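Local coordinates for interleukin-15 receptor alpha chain (Mus musculus, PDB 2PSM), which probably binds the cytokine interleukin-15 through its extracellular sushi domain and presents it to cells that carry the signalling receptor subunits, at residues B[42-45]-B[46-49]. Numbering follows the deposited sequence.
Sequences KRKA and GTST
Lys44 and Thr47 close a type II beta turn, a local contact in the loop that leaves strand 41-43 and runs on to strand 50-56. Lys44 O is gripped twice by Thr47: the backbone N reaches it at 3.0 Å, and OG1 donates a short bond of 2.6 Å from Thr47 to the same Lys44 O. The hydroxyl can do so because chi1 of 66° sets OG1 between the backbone N and carbonyl carbon of Thr47, while CG2 lies near Lys44 CB. Gly46, at phi 94°, takes the third place of the turn, where a CB would collide with Ala45 O.

The Arg43 side chain runs alongside Thr47 in the opposite sense. A bend at chi3 (70°) turns its guanidinium back so that NH1 meets Thr47 O at 3.0 Å, nearly in line with the C=O bond, the oxygen slightly out of the guanidinium plane. Nearer the backbone, Arg43 CD rests 3.6 Å from Thr49 CG2, the two side chains crossing at about a right angle. On the chain of another protein, acidic side-chain oxygen is salt-bridged to Arg43 NH2, and Gly46 N and Ser48 OG also bond to acidic groups there. With an alanine here, Thr47 O is likely to lose this donor, and the acid paired with NH2 this cationic partner. The arrangement is that of a tight type II turn in a sushi domain loop, here built into a protein-protein interface.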
loop_
_atom_site.group_PDB
_atom_site.type_symbol
_atom_site.label_atom_id
_atom_site.label_comp_id
_atom_site.label_asym_id
_atom_site.label_seq_id
_atom_site.Cartn_x
_atom_site.Cartn_y
_atom_site.Cartn_z
ATOM N N LYS B 42 0.709 4.042 -14.743
ATOM C CA LYS B 42 0.997 4.098 -13.305
ATOM C C LYS B 42 0.487 2.872 -12.558
ATOM O O LYS B 42 -0.579 2.339 -12.874
ATOM C CB LYS B 42 0.345 5.335 -12.669
ATOM C CG LYS B 42 0.992 6.669 -13.000
ATOM C CD LYS B 42 2.388 6.763 -12.426
ATOM C CE LYS B 42 2.963 8.154 -12.627
ATOM N NZ LYS B 42 4.423 8.187 -12.318
ATOM N N ARG B 43 1.249 2.440 -11.556
ATOM C CA ARG B 43 0.849 1.300 -10.732
ATOM C C ARG B 43 -0.451 1.725 -10.055
ATOM O O ARG B 43 -0.502 2.767 -9.390
ATOM C CB ARG B 43 1.909 1.009 -9.661
ATOM C CG ARG B 43 1.415 0.096 -8.534
ATOM C CD ARG B 43 2.492 -0.133 -7.482
ATOM N NE ARG B 43 2.754 1.074 -6.694
ATOM C CZ ARG B 43 1.968 1.525 -5.719
ATOM N NH1 ARG B 43 0.860 0.876 -5.388
ATOM N NH2 ARG B 43 2.286 2.637 -5.076
ATOM N N LYS B 44 -1.504 0.944 -10.242
ATOM C CA LYS B 44 -2.774 1.279 -9.620
ATOM C C LYS B 44 -2.649 1.181 -8.108
ATOM O O LYS B 44 -2.054 0.235 -7.586
ATOM C CB LYS B 44 -3.872 0.328 -10.085
ATOM C CG LYS B 44 -5.230 0.688 -9.514
ATOM C CD LYS B 44 -6.301 -0.255 -10.006
ATOM C CE LYS B 44 -7.679 0.195 -9.552
ATOM N NZ LYS B 44 -8.718 -0.679 -10.164
ATOM N N ALA B 45 -3.220 2.158 -7.412
ATOM C CA ALA B 45 -3.185 2.186 -5.954
ATOM C C ALA B 45 -3.772 0.875 -5.421
ATOM O O ALA B 45 -4.793 0.403 -5.910
ATOM C CB ALA B 45 -3.997 3.387 -5.439
ATOM N N GLY B 46 -3.125 0.276 -4.430
ATOM C CA GLY B 46 -3.644 -0.975 -3.897
ATOM C C GLY B 46 -3.042 -2.220 -4.521
ATOM O O GLY B 46 -3.173 -3.314 -3.961
ATOM N N THR B 47 -2.403 -2.069 -5.682
ATOM C CA THR B 47 -1.768 -3.196 -6.357
ATOM C C THR B 47 -0.255 -3.121 -6.137
ATOM O O THR B 47 0.289 -2.052 -5.871
ATOM C CB THR B 47 -2.094 -3.241 -7.895
ATOM O OG1 THR B 47 -1.511 -2.115 -8.565
ATOM C CG2 THR B 47 -3.610 -3.225 -8.114
ATOM N N SER B 48 0.409 -4.264 -6.261
ATOM C CA SER B 48 1.838 -4.387 -6.018
ATOM C C SER B 48 2.661 -4.756 -7.252
ATOM O O SER B 48 2.214 -5.537 -8.095
ATOM C CB SER B 48 2.041 -5.442 -4.914
ATOM O OG SER B 48 3.365 -5.934 -4.863
ATOM N N THR B 49 3.859 -4.188 -7.353
ATOM C CA THR B 49 4.758 -4.491 -8.472
ATOM C C THR B 49 5.667 -5.667 -8.100
ATOM O O THR B 49 6.484 -6.113 -8.903
ATOM C CB THR B 49 5.695 -3.307 -8.795
ATOM O OG1 THR B 49 6.416 -2.930 -7.611
ATOM C CG2 THR B 49 4.914 -2.120 -9.325
#